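Local coordinates for protein thiosulfate sulfurtransferase (Pseudomonas aeruginosa, PDB 1YT8) that probably transfers sulfur from thiosulfate to cyanide, using a chain that holds four rhodanese-like domains, at residues F35-L41 with L108-V114; N113-K117 with V311-H316; F119-E124 with R196-I201; L342-G346 with H524-I529. One frame throughout, in Å; residues are numbered along the deposited sequence.

Interaction 1. Residues F35-L41 with L108-V114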
loop_
_atom_site.group_PDB
_atom_site.type_symbol
_atom_site.label_atom_id
_atom_site.label_comp_id
_atom_site.label_asym_id
_atom_site.label_seq_id
_atom_site.Cartn_x
_atom_site.Cartn_y
_atom_site.Cartn_z
ATOM N N PHE A 35 -6.416 12.520 -4.425
ATOM C CA PHE A 35 -6.157 12.217 -3.015
ATOM C C PHE A 35 -4.736 12.669 -2.685
ATOM O O PHE A 35 -4.495 13.327 -1.678
ATOM C CB PHE A 35 -6.271 10.703 -2.776
ATOM C CG PHE A 35 -5.629 10.225 -1.494
ATOM C CD1 PHE A 35 -6.243 10.436 -0.263
ATOM C CD2 PHE A 35 -4.418 9.533 -1.526
ATOM C CE1 PHE A 35 -5.663 9.959 0.922
ATOM C CE2 PHE A 35 -3.832 9.055 -0.353
ATOM C CZ PHE A 35 -4.456 9.268 0.874
ATOM N N ALA A 36 -3.802 12.319 -3.561
ATOM C CA ALA A 36 -2.398 12.652 -3.370
ATOM C C ALA A 36 -2.071 14.146 -3.363
ATOM O O ALA A 36 -0.963 14.530 -2.998
ATOM C CB ALA A 36 -1.557 11.942 -4.421
ATOM N N GLN A 37 -3.019 14.992 -3.761
ATOM C CA GLN A 37 -2.764 16.432 -3.762
ATOM C C GLN A 37 -3.061 17.074 -2.409
ATOM O O GLN A 37 -2.466 18.094 -2.060
ATOM C CB GLN A 37 -3.587 17.129 -4.854
ATOM C CG GLN A 37 -3.415 16.502 -6.230
ATOM C CD GLN A 37 -1.956 16.251 -6.586
ATOM O OE1 GLN A 37 -1.602 15.185 -7.099
ATOM N NE2 GLN A 37 -1.103 17.234 -6.321
ATOM N N ALA A 38 -3.974 16.474 -1.648
ATOM C CA ALA A 38 -4.335 17.000 -0.335
ATOM C C ALA A 38 -5.294 16.085 0.426
ATOM O O ALA A 38 -6.355 15.719 -0.080
ATOM C CB ALA A 38 -4.955 18.389 -0.481
ATOM N N HIS A 39 -4.917 15.727 1.648
ATOM C CA HIS A 39 -5.754 14.871 2.478
ATOM C C HIS A 39 -5.291 14.894 3.925
ATOM O O HIS A 39 -4.132 15.193 4.209
ATOM C CB HIS A 39 -5.735 13.430 1.946
ATOM C CG HIS A 39 -4.387 12.779 1.985
ATOM N ND1 HIS A 39 -3.847 12.252 3.139
ATOM C CD2 HIS A 39 -3.479 12.547 1.006
ATOM C CE1 HIS A 39 -2.668 11.718 2.869
ATOM N NE2 HIS A 39 -2.422 11.884 1.582
ATOM N N PRO A 40 -6.209 14.615 4.866
ATOM C CA PRO A 40 -5.843 14.606 6.286
ATOM C C PRO A 40 -4.808 13.512 6.526
ATOM O O PRO A 40 -4.779 12.510 5.813
ATOM C CB PRO A 40 -7.172 14.315 6.981
ATOM C CG PRO A 40 -8.171 14.956 6.060
ATOM C CD PRO A 40 -7.669 14.519 4.702
ATOM N N LEU A 41 -3.970 13.703 7.536
ATOM C CA LEU A 41 -2.915 12.743 7.859
ATOM C C LEU A 41 -3.332 11.274 7.905
ATOM O O LEU A 41 -2.674 10.417 7.307
ATOM C CB LEU A 41 -2.268 13.122 9.193
ATOM C CG LEU A 41 -1.137 12.221 9.694
ATOM C CD1 LEU A 41 -0.059 12.095 8.616
ATOM C CD2 LEU A 41 -0.549 12.822 10.971
ATOM N N LEU A 108 -3.318 19.544 6.295
ATOM C CA LEU A 108 -3.477 18.738 5.087
ATOM C C LEU A 108 -2.122 18.307 4.539
ATOM O O LEU A 108 -1.143 19.045 4.633
ATOM C CB LEU A 108 -4.263 19.516 4.026
ATOM C CG LEU A 108 -5.759 19.659 4.342
ATOM C CD1 LEU A 108 -6.444 20.511 3.276
ATOM C CD2 LEU A 108 -6.396 18.272 4.405
ATOM N N PHE A 109 -2.077 17.112 3.958
ATOM C CA PHE A 109 -0.838 16.559 3.423
ATOM C C PHE A 109 -0.986 16.098 1.982
ATOM O O PHE A 109 -2.075 15.721 1.551
ATOM C CB PHE A 109 -0.414 15.344 4.256
ATOM C CG PHE A 109 -0.094 15.659 5.691
ATOM C CD1 PHE A 109 1.226 15.775 6.108
ATOM C CD2 PHE A 109 -1.111 15.802 6.631
ATOM C CE1 PHE A 109 1.538 16.028 7.445
ATOM C CE2 PHE A 109 -0.815 16.057 7.974
ATOM C CZ PHE A 109 0.513 16.169 8.383
ATOM N N ARG A 110 0.110 16.122 1.236
ATOM C CA ARG A 110 0.067 15.632 -0.134
ATOM C C ARG A 110 0.819 14.307 -0.147
ATOM O O ARG A 110 1.339 13.875 0.889
ATOM C CB ARG A 110 0.708 16.617 -1.117
ATOM C CG ARG A 110 2.142 16.978 -0.806
ATOM C CD ARG A 110 2.808 17.664 -1.998
ATOM N NE ARG A 110 3.031 16.735 -3.104
ATOM C CZ ARG A 110 2.249 16.626 -4.174
ATOM N NH1 ARG A 110 1.173 17.394 -4.308
ATOM N NH2 ARG A 110 2.542 15.737 -5.114
ATOM N N ASP A 111 0.863 13.675 -1.317
ATOM C CA ASP A 111 1.523 12.388 -1.534
ATOM C C ASP A 111 0.754 11.227 -0.902
ATOM O O ASP A 111 -0.403 11.388 -0.506
ATOM C CB ASP A 111 2.967 12.418 -1.011
ATOM C CG ASP A 111 3.915 11.613 -1.884
ATOM O OD1 ASP A 111 3.946 10.370 -1.766
ATOM O OD2 ASP A 111 4.619 12.225 -2.712
ATOM N N VAL A 112 1.392 10.059 -0.823
ATOM C CA VAL A 112 0.752 8.868 -0.258
ATOM C C VAL A 112 1.555 8.251 0.894
ATOM O O VAL A 112 2.749 8.517 1.034
ATOM C CB VAL A 112 0.540 7.788 -1.349
ATOM C CG1 VAL A 112 -0.342 8.334 -2.460
ATOM C CG2 VAL A 112 1.891 7.341 -1.917
ATOM N N ASN A 113 0.885 7.428 1.703
ATOM C CA ASN A 113 1.496 6.751 2.855
ATOM C C ASN A 113 2.211 7.777 3.737
ATOM O O ASN A 113 3.322 7.544 4.227
ATOM C CB ASN A 113 2.495 5.687 2.378
ATOM C CG ASN A 113 1.919 4.784 1.293
ATOM O OD1 ASN A 113 2.543 4.587 0.251
ATOM N ND2 ASN A 113 0.732 4.228 1.534
ATOM N N VAL A 114 1.543 8.905 3.956
ATOM C CA VAL A 114 2.107 10.004 4.730
ATOM C C VAL A 114 2.474 9.685 6.180
ATOM O O VAL A 114 3.550 10.072 6.640
ATOM C CB VAL A 114 1.172 11.232 4.662
ATOM C CG1 VAL A 114 1.786 12.412 5.409
ATOM C CG2 VAL A 114 0.950 11.608 3.197
HETATM O O HOH W 1 -0.246 19.565 -3.081
#
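His39 and Phe109 form the single antiparallel, hydrogen-bonded bridge of a buried loop-to-loop contact, in which the turn after helix 32-35 meets the linker that runs from helix 97-103 to helix 114-127. His39 N gives its hydrogen to Phe109 O, and Phe109 N returns one to His39 O, both at 2.8 Å. A third backbone bond, Asp111 N to Ala36 O, ties the linker to the Phe35-Ala38 type I turn. The imidazole of His39 is held at both nitrogens. CG stands between the backbone N and the carbonyl carbon (chi1 63°), which turns the ring toward the 108-114 segment, where NE2 donates to Asp111 O at 2.9 Å in the ring plane. On the other side ND1 donates to Pro40 O. Two carbonyl acceptors would favour the protonated, cationic imidazole. One face of this ring carries Phe35 CZ and the opposite face Phe109 O, so bonds and faces together fix its rotation. In the rhodanese fold, a parallel sheet of strand order 1-5-4-2-3 flanked by helices, the 35-41 loop leads into the edge strand 44-45 of the first sheet. Leu41 CD1 lies over a face of the Phe109 ring, 4.1 Å from its centroid, and touches Val114 CG1 at 3.7 Å. A water bridges Gln37 O and Arg110 NH1. Helices 501-512 and 514-521 pack on the linker through Trp510 and Leu514.

Interaction 2. Residues N113-K117 with V311-H316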
loop_
_atom_site.group_PDB
_atom_site.type_symbol
_atom_site.label_atom_id
_atom_site.label_comp_id
_atom_site.label_asym_id
_atom_site.label_seq_id
_atom_site.Cartn_x
_atom_site.Cartn_y
_atom_site.Cartn_z
ATOM N N ASN A 113 0.885 7.428 1.703
ATOM C CA ASN A 113 1.496 6.751 2.855
ATOM C C ASN A 113 2.211 7.777 3.737
ATOM O O ASN A 113 3.322 7.544 4.227
ATOM C CB ASN A 113 2.495 5.687 2.378
ATOM C CG ASN A 113 1.919 4.784 1.293
ATOM O OD1 ASN A 113 2.543 4.587 0.251
ATOM N ND2 ASN A 113 0.732 4.228 1.534
ATOM N N VAL A 114 1.543 8.905 3.956
ATOM C CA VAL A 114 2.107 10.004 4.730
ATOM C C VAL A 114 2.474 9.685 6.180
ATOM O O VAL A 114 3.550 10.072 6.640
ATOM C CB VAL A 114 1.172 11.232 4.662
ATOM C CG1 VAL A 114 1.786 12.412 5.409
ATOM C CG2 VAL A 114 0.950 11.608 3.197
ATOM N N PRO A 115 1.600 8.982 6.920
ATOM C CA PRO A 115 1.978 8.681 8.305
ATOM C C PRO A 115 3.310 7.927 8.357
ATOM O O PRO A 115 4.192 8.246 9.162
ATOM C CB PRO A 115 0.812 7.831 8.802
ATOM C CG PRO A 115 -0.358 8.408 8.051
ATOM C CD PRO A 115 0.210 8.568 6.649
ATOM N N SER A 116 3.454 6.933 7.487
ATOM C CA SER A 116 4.676 6.137 7.434
ATOM C C SER A 116 5.908 6.962 7.078
ATOM O O SER A 116 6.972 6.804 7.686
ATOM C CB SER A 116 4.525 4.999 6.422
ATOM O OG SER A 116 3.494 4.106 6.801
ATOM N N LYS A 117 5.771 7.838 6.088
ATOM C CA LYS A 117 6.893 8.663 5.655
ATOM C C LYS A 117 7.232 9.768 6.647
ATOM O O LYS A 117 8.407 10.071 6.871
ATOM C CB LYS A 117 6.602 9.256 4.277
ATOM C CG LYS A 117 6.360 8.201 3.216
ATOM C CD LYS A 117 5.979 8.824 1.889
ATOM C CE LYS A 117 5.791 7.755 0.826
ATOM N NZ LYS A 117 5.375 8.361 -0.472
ATOM N N VAL A 311 5.181 -1.548 7.070
ATOM C CA VAL A 311 5.645 -0.364 7.773
ATOM C C VAL A 311 5.612 0.868 6.862
ATOM O O VAL A 311 5.356 1.979 7.326
ATOM C CB VAL A 311 7.079 -0.585 8.320
ATOM C CG1 VAL A 311 7.634 0.707 8.930
ATOM C CG2 VAL A 311 7.049 -1.690 9.388
ATOM N N GLN A 312 5.845 0.661 5.567
ATOM C CA GLN A 312 5.862 1.749 4.584
ATOM C C GLN A 312 4.479 2.176 4.068
ATOM O O GLN A 312 4.245 3.361 3.838
ATOM C CB GLN A 312 6.744 1.346 3.393
ATOM C CG GLN A 312 6.790 2.341 2.236
ATOM C CD GLN A 312 7.555 3.615 2.562
ATOM O OE1 GLN A 312 8.239 3.705 3.586
ATOM N NE2 GLN A 312 7.454 4.603 1.680
ATOM N N GLU A 313 3.570 1.221 3.887
ATOM C CA GLU A 313 2.232 1.526 3.368
ATOM C C GLU A 313 1.151 1.048 4.337
ATOM O O GLU A 313 0.145 0.471 3.926
ATOM C CB GLU A 313 2.026 0.840 2.008
ATOM C CG GLU A 313 3.173 1.024 1.015
ATOM C CD GLU A 313 2.906 0.355 -0.329
ATOM O OE1 GLU A 313 2.305 -0.743 -0.342
ATOM O OE2 GLU A 313 3.307 0.918 -1.372
ATOM N N THR A 314 1.360 1.313 5.621
ATOM C CA THR A 314 0.445 0.883 6.674
ATOM C C THR A 314 -1.042 1.161 6.419
ATOM O O THR A 314 -1.896 0.314 6.695
ATOM C CB THR A 314 0.854 1.519 8.024
ATOM O OG1 THR A 314 2.281 1.453 8.169
ATOM C CG2 THR A 314 0.214 0.776 9.182
ATOM N N ASP A 315 -1.345 2.341 5.888
ATOM C CA ASP A 315 -2.727 2.733 5.626
ATOM C C ASP A 315 -3.448 1.944 4.528
ATOM O O ASP A 315 -4.674 2.012 4.418
ATOM C CB ASP A 315 -2.786 4.231 5.316
ATOM C CG ASP A 315 -1.942 4.608 4.120
ATOM O OD1 ASP A 315 -0.702 4.467 4.196
ATOM O OD2 ASP A 315 -2.525 5.040 3.102
ATOM N N HIS A 316 -2.701 1.199 3.715
ATOM C CA HIS A 316 -3.314 0.398 2.658
ATOM C C HIS A 316 -3.941 -0.866 3.241
ATOM O O HIS A 316 -4.819 -1.473 2.628
ATOM C CB HIS A 316 -2.278 -0.030 1.609
ATOM C CG HIS A 316 -1.821 1.077 0.709
ATOM N ND1 HIS A 316 -1.086 0.844 -0.434
ATOM C CD2 HIS A 316 -1.982 2.420 0.785
ATOM C CE1 HIS A 316 -0.814 1.995 -1.024
ATOM N NE2 HIS A 316 -1.346 2.967 -0.304
HETATM O O HOH W 2 -1.785 6.894 1.401
HETATM O O HOH W 3 5.220 4.373 -0.520
HETATM O O HOH W 4 2.155 3.420 -2.099
HETATM O O HOH W 5 7.751 4.128 8.011
HETATM O O HOH W 6 1.011 5.153 6.390
#
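Ser116 and Asn113, one turn apart at the start of helix 114-127, fit against the break between helices 307-312 and 314-317. The tight part is around Ser116. Its OG, anti to the carbonyl carbon (chi1 -63°), donates to Val311 O at 2.9 Å, while CB presses on Gln312 O at 3.1 Å. Two carbonyls at the end of helix 307-312 thus meet one small side chain, and Glu313, the first residue to leave helical geometry, lets the chain turn past Asn113. The amide of Asn113 reaches into this bend: ND2 donates to Asp315 OD1 at 3.0 Å, almost straight (171°), on the syn side of the carboxylate and in the plane of the amide. A water lodged in this packed part joins Ser116 OG to Asp315 OD1.

The loose side lies at Asn113 OD1, which receives hydrogens from two waters, one leading to Gln312 NE2 and the other to Glu313 OE2. Elsewhere a water links Asn113 N to Asp315 OD2. Lys117 runs extended, its CE 3.7 Å from Gln312 NE2, and sends its ammonium on to Asp111 and Tyr507. The contact is an interdomain junction: helix 114-127, which lies between the first and second sheets, meets the 268-358 rhodanese-like domain, whose Gln312 borders a sulfite pocket made mostly by Cys193 to Arg198.

Interaction 3. Residues F119-E124 with R196-I201. With SO3 (sulfite ion), chain B.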
loop_
_atom_site.group_PDB
_atom_site.type_symbol
_atom_site.label_atom_id
_atom_site.label_comp_id
_atom_site.label_asym_id
_atom_site.label_seq_id
_atom_site.Cartn_x
_atom_site.Cartn_y
_atom_site.Cartn_z
ATOM N N PHE A 119 6.682 9.590 9.778
ATOM C CA PHE A 119 7.288 8.899 10.912
ATOM C C PHE A 119 8.772 8.660 10.638
ATOM O O PHE A 119 9.605 8.791 11.533
ATOM C CB PHE A 119 6.611 7.550 11.172
ATOM C CG PHE A 119 7.292 6.740 12.246
ATOM C CD1 PHE A 119 7.239 7.143 13.578
ATOM C CD2 PHE A 119 8.029 5.606 11.920
ATOM C CE1 PHE A 119 7.913 6.428 14.576
ATOM C CE2 PHE A 119 8.708 4.884 12.908
ATOM C CZ PHE A 119 8.647 5.300 14.243
ATOM N N GLY A 120 9.098 8.305 9.398
ATOM C CA GLY A 120 10.486 8.065 9.047
ATOM C C GLY A 120 11.349 9.288 9.305
ATOM O O GLY A 120 12.474 9.182 9.809
ATOM N N GLU A 121 10.821 10.458 8.966
ATOM C CA GLU A 121 11.556 11.694 9.175
ATOM C C GLU A 121 11.710 11.966 10.669
ATOM O O GLU A 121 12.734 12.496 11.100
ATOM C CB GLU A 121 10.840 12.866 8.494
ATOM C CG GLU A 121 10.807 12.787 6.961
ATOM C CD GLU A 121 12.190 12.646 6.337
ATOM O OE1 GLU A 121 13.141 13.300 6.826
ATOM O OE2 GLU A 121 12.326 11.893 5.347
ATOM N N LEU A 122 10.694 11.602 11.449
ATOM C CA LEU A 122 10.730 11.791 12.902
ATOM C C LEU A 122 11.838 10.939 13.519
ATOM O O LEU A 122 12.529 11.377 14.447
ATOM C CB LEU A 122 9.384 11.411 13.527
ATOM C CG LEU A 122 9.246 11.636 15.039
ATOM C CD1 LEU A 122 9.358 13.133 15.346
ATOM C CD2 LEU A 122 7.902 11.107 15.517
ATOM N N VAL A 123 11.998 9.720 13.009
ATOM C CA VAL A 123 13.036 8.828 13.507
ATOM C C VAL A 123 14.416 9.456 13.293
ATOM O O VAL A 123 15.227 9.499 14.226
ATOM C CB VAL A 123 12.965 7.433 12.818
ATOM C CG1 VAL A 123 14.165 6.579 13.217
ATOM C CG2 VAL A 123 11.674 6.716 13.230
ATOM N N GLU A 124 14.688 9.958 12.088
ATOM C CA GLU A 124 15.990 10.572 11.832
ATOM C C GLU A 124 16.183 11.814 12.691
ATOM O O GLU A 124 17.270 12.054 13.218
ATOM C CB GLU A 124 16.158 10.970 10.359
ATOM C CG GLU A 124 17.593 11.409 10.044
ATOM C CD GLU A 124 17.790 11.872 8.612
ATOM O OE1 GLU A 124 17.321 12.977 8.269
ATOM O OE2 GLU A 124 18.415 11.127 7.829
ATOM N N ARG A 196 14.006 8.330 0.936
ATOM C CA ARG A 196 14.603 8.331 2.266
ATOM C C ARG A 196 13.960 7.386 3.283
ATOM O O ARG A 196 14.656 6.706 4.033
ATOM C CB ARG A 196 14.530 9.743 2.859
ATOM C CG ARG A 196 15.265 10.821 2.086
ATOM C CD ARG A 196 14.788 12.205 2.514
ATOM N NE ARG A 196 14.831 12.385 3.961
ATOM C CZ ARG A 196 15.945 12.514 4.674
ATOM N NH1 ARG A 196 17.128 12.486 4.074
ATOM N NH2 ARG A 196 15.872 12.675 5.991
ATOM N N THR A 197 12.633 7.343 3.297
ATOM C CA THR A 197 11.906 6.570 4.301
ATOM C C THR A 197 12.383 5.180 4.678
ATOM O O THR A 197 12.797 4.963 5.814
ATOM C CB THR A 197 10.415 6.483 3.959
ATOM O OG1 THR A 197 9.941 7.784 3.590
ATOM C CG2 THR A 197 9.627 5.998 5.179
ATOM N N ARG A 198 12.310 4.232 3.751
ATOM C CA ARG A 198 12.734 2.876 4.071
ATOM C C ARG A 198 14.221 2.756 4.407
ATOM O O ARG A 198 14.618 1.835 5.121
ATOM C CB ARG A 198 12.327 1.923 2.940
ATOM C CG ARG A 198 10.826 1.600 2.974
ATOM C CD ARG A 198 10.321 0.923 1.700
ATOM N NE ARG A 198 10.376 1.822 0.551
ATOM C CZ ARG A 198 9.930 1.520 -0.666
ATOM N NH1 ARG A 198 9.383 0.335 -0.911
ATOM N NH2 ARG A 198 10.046 2.403 -1.646
ATOM N N SER A 199 15.044 3.685 3.921
ATOM C CA SER A 199 16.473 3.631 4.233
ATOM C C SER A 199 16.707 4.058 5.680
ATOM O O SER A 199 17.589 3.524 6.356
ATOM C CB SER A 199 17.294 4.518 3.281
ATOM O OG SER A 199 17.134 5.902 3.558
ATOM N N ILE A 200 15.917 5.020 6.158
ATOM C CA ILE A 200 16.037 5.496 7.539
ATOM C C ILE A 200 15.560 4.398 8.495
ATOM O O ILE A 200 16.236 4.068 9.471
ATOM C CB ILE A 200 15.183 6.770 7.780
ATOM C CG1 ILE A 200 15.751 7.944 6.978
ATOM C CG2 ILE A 200 15.166 7.119 9.270
ATOM C CD1 ILE A 200 14.830 9.160 6.919
ATOM N N ILE A 201 14.390 3.837 8.208
ATOM C CA ILE A 201 13.823 2.779 9.035
ATOM C C ILE A 201 14.735 1.551 9.037
ATOM O O ILE A 201 14.947 0.926 10.078
ATOM C CB ILE A 201 12.415 2.372 8.528
ATOM C CG1 ILE A 201 11.456 3.566 8.618
ATOM C CG2 ILE A 201 11.881 1.197 9.335
ATOM C CD1 ILE A 201 11.243 4.082 10.033
HETATM S S SO3 B . 12.118 5.231 0.117
HETATM O O1 SO3 B . 12.022 4.534 -1.187
HETATM O O2 SO3 B . 11.680 6.638 -0.000
HETATM O O3 SO3 B . 11.367 4.526 1.189
HETATM O O HOH W 7 10.658 9.615 5.263
HETATM O O HOH W 8 19.448 12.752 5.764
#
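Ile200 is the knob of this helix pair: its side chain enters the hollow formed by Gly120, Glu121, Val123 and Glu124 on helix 114-127. Its CG2 branch comes within 3.4 Å of Gly120 O, and CD1 lies against Glu124 CB. Val123 CG1 closes one wall at 4.1 Å from Ile200 CG2. Beside it, Ile201 CD1 lies against Phe119 CE2 (3.9 Å) and Val123 CG2. The axes of the two short helical segments come within 8.8 Å, at 43°. The lack of a side chain at Gly120 lets Thr197 come near, CA to CA 5.2 Å.

A salt-bridge network of Arg196, Glu121 and Glu124 lies beside this apolar fit. The Arg196 guanidinium grips Glu121 side-on, NE to OE2 and NH2 to OE1, both 2.9 Å, each oxygen offering its syn lone pair; the bend of the arginine at chi3 (52°) turns that edge to the glutamate. Arg196 NH2 also donates to Glu124 OE1 at 2.7 Å, from above that carboxylate's plane. Two acids thus share one nitrogen, and Asn220 takes NH1.

Beyond Thr197 the sulfite, probably from the crystallisation liquor, is bound by Arg198 N, NE and NH2 at the helix start and by Ala194 N and Gly195 N of the loop after strand 188-192. Helix 501-512 covers the salt-bridge side, and Trp341 of helix 334-344 lies against Val123 and Ile201.

Interaction 4. Residues L342-G346 with H524-I529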
loop_
_atom_site.group_PDB
_atom_site.type_symbol
_atom_site.label_atom_id
_atom_site.label_comp_id
_atom_site.label_asym_id
_atom_site.label_seq_id
_atom_site.Cartn_x
_atom_site.Cartn_y
_atom_site.Cartn_z
ATOM N N LEU A 342 5.584 -0.338 14.150
ATOM C CA LEU A 342 4.152 -0.046 14.192
ATOM C C LEU A 342 3.764 0.508 15.572
ATOM O O LEU A 342 2.897 1.377 15.687
ATOM C CB LEU A 342 3.355 -1.322 13.870
ATOM C CG LEU A 342 3.494 -1.789 12.414
ATOM C CD1 LEU A 342 3.056 -3.241 12.268
ATOM C CD2 LEU A 342 2.678 -0.878 11.515
ATOM N N ALA A 343 4.415 0.004 16.617
ATOM C CA ALA A 343 4.151 0.465 17.977
ATOM C C ALA A 343 4.573 1.929 18.108
ATOM O O ALA A 343 3.872 2.742 18.718
ATOM C CB ALA A 343 4.922 -0.397 18.977
ATOM N N GLN A 344 5.717 2.262 17.518
ATOM C CA GLN A 344 6.236 3.621 17.567
ATOM C C GLN A 344 5.373 4.566 16.743
ATOM O O GLN A 344 5.379 5.780 16.956
ATOM C CB GLN A 344 7.697 3.632 17.104
ATOM C CG GLN A 344 8.622 2.984 18.144
ATOM C CD GLN A 344 10.045 2.772 17.663
ATOM O OE1 GLN A 344 10.844 3.705 17.599
ATOM N NE2 GLN A 344 10.369 1.534 17.328
HETATM N N MSE A 345 4.612 4.004 15.813
HETATM C CA MSE A 345 3.712 4.805 15.000
HETATM C C MSE A 345 2.339 4.849 15.672
HETATM O O MSE A 345 1.333 5.186 15.047
HETATM C CB MSE A 345 3.611 4.243 13.579
HETATM C CG MSE A 345 4.827 4.573 12.723
HETATM SE SE MSE A 345 4.561 4.179 10.833
HETATM C CE MSE A 345 4.733 2.274 10.922
ATOM N N GLY A 346 2.323 4.493 16.957
ATOM C CA GLY A 346 1.105 4.532 17.753
ATOM C C GLY A 346 0.114 3.389 17.668
ATOM O O GLY A 346 -0.977 3.486 18.233
ATOM N N HIS A 524 -1.033 12.367 15.880
ATOM C CA HIS A 524 -0.344 11.117 15.558
ATOM C C HIS A 524 0.035 10.216 16.734
ATOM O O HIS A 524 -0.115 8.997 16.657
ATOM C CB HIS A 524 0.897 11.428 14.708
ATOM C CG HIS A 524 1.828 12.418 15.337
ATOM N ND1 HIS A 524 2.738 12.069 16.310
ATOM C CD2 HIS A 524 1.976 13.750 15.143
ATOM C CE1 HIS A 524 3.409 13.144 16.689
ATOM N NE2 HIS A 524 2.965 14.178 15.996
ATOM N N GLY A 525 0.529 10.802 17.818
ATOM C CA GLY A 525 0.914 9.994 18.964
ATOM C C GLY A 525 2.167 9.158 18.735
ATOM O O GLY A 525 2.402 8.177 19.441
ATOM N N PHE A 526 2.975 9.535 17.749
ATOM C CA PHE A 526 4.206 8.801 17.458
ATOM C C PHE A 526 5.244 9.035 18.546
ATOM O O PHE A 526 5.251 10.078 19.190
ATOM C CB PHE A 526 4.867 9.277 16.155
ATOM C CG PHE A 526 4.034 9.098 14.918
ATOM C CD1 PHE A 526 2.968 8.205 14.880
ATOM C CD2 PHE A 526 4.367 9.795 13.757
ATOM C CE1 PHE A 526 2.245 8.005 13.698
ATOM C CE2 PHE A 526 3.651 9.601 12.569
ATOM C CZ PHE A 526 2.588 8.702 12.544
ATOM N N PHE A 527 6.132 8.064 18.724
ATOM C CA PHE A 527 7.241 8.182 19.667
ATOM C C PHE A 527 8.374 7.346 19.078
ATOM O O PHE A 527 8.126 6.435 18.289
ATOM C CB PHE A 527 6.847 7.705 21.082
ATOM C CG PHE A 527 6.526 6.238 21.180
ATOM C CD1 PHE A 527 7.533 5.301 21.391
ATOM C CD2 PHE A 527 5.210 5.793 21.064
ATOM C CE1 PHE A 527 7.235 3.941 21.485
ATOM C CE2 PHE A 527 4.903 4.441 21.155
ATOM C CZ PHE A 527 5.913 3.511 21.366
ATOM N N VAL A 528 9.613 7.678 19.427
ATOM C CA VAL A 528 10.770 6.953 18.917
ATOM C C VAL A 528 11.600 6.449 20.098
ATOM O O VAL A 528 12.081 7.242 20.910
ATOM C CB VAL A 528 11.646 7.868 18.029
ATOM C CG1 VAL A 528 12.735 7.053 17.352
ATOM C CG2 VAL A 528 10.772 8.572 16.987
ATOM N N ILE A 529 11.758 5.132 20.193
ATOM C CA ILE A 529 12.515 4.537 21.290
ATOM C C ILE A 529 14.011 4.799 21.209
ATOM O O ILE A 529 14.553 5.088 20.138
ATOM C CB ILE A 529 12.304 3.003 21.380
ATOM C CG1 ILE A 529 12.929 2.306 20.169
ATOM C CG2 ILE A 529 10.816 2.687 21.471
ATOM C CD1 ILE A 529 12.888 0.789 20.253
HETATM O O HOH W 9 13.737 3.930 17.210
#
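Gln344 meets the C-terminal tail with both its backbone and its side chain, and two tail amides find acceptors on it. Phe527 N donates to Gln344 O at 3.0 Å, close to straight (164°) and in the carbonyl plane. Two residues on, Ile529 N donates to Gln344 OE1 at 3.1 Å, but from above the plane of that amide, so neither lone pair is aimed at it. The extended side chain (chi2 171°) carries OE1 past Val528 to reach this position. The same oxygen takes a hydrogen from a water that also donates to Ile529 O, while NE2 turns back to Ser340 O of its own helix.

Helix 334-344 ends here in a Schellman motif, with Gly346 as the C-prime residue of positive phi: Gly346 N bonds to Ala343 O, and Trp347 N to Leu342 O. The tail lies across the end of a helix of the third rhodanese-like domain. Phe527 lays one ring face over Gln344 CA, 3.9 Å from the ring centroid, and its CE2 comes to 3.1 Å from Ala343 O. Phe526 instead offers an edge, CE1 at 3.3 Å from the O of Met345, a selenomethionine, whose carbonyl accepts a hydrogen bond from Arg321. On the tail itself, Phe526 N donates to His524 ND1 at 2.9 Å, in the plane of the imidazole, and His524 CB sits over the centre of the Phe526 ring.

Helix 114-127 connects the set. Interactions 1 and 2 share Asn113 and Val114 and are tied by a salt bridge from Lys117 NZ to Asp111 OD1 (2.8 Å); their centres lie about 11 Å apart. Further along the helix, interaction 3 meets interaction 2 where Gln312 OE1 packs on Thr197 CG2 (3.1 Å), beside the sulfite pocket to which Gln312, Arg196, Thr197 and Arg198 all contribute. Interaction 4, about 12 Å from interaction 3 between centres, adjoins it through Phe119, which packs on Met345 and Gln344 and meets the Phe526 ring edge-to-face. Interaction 1 touches interaction 4 more lightly, Leu41 CD2 lying 4.2 Å from His524 CB.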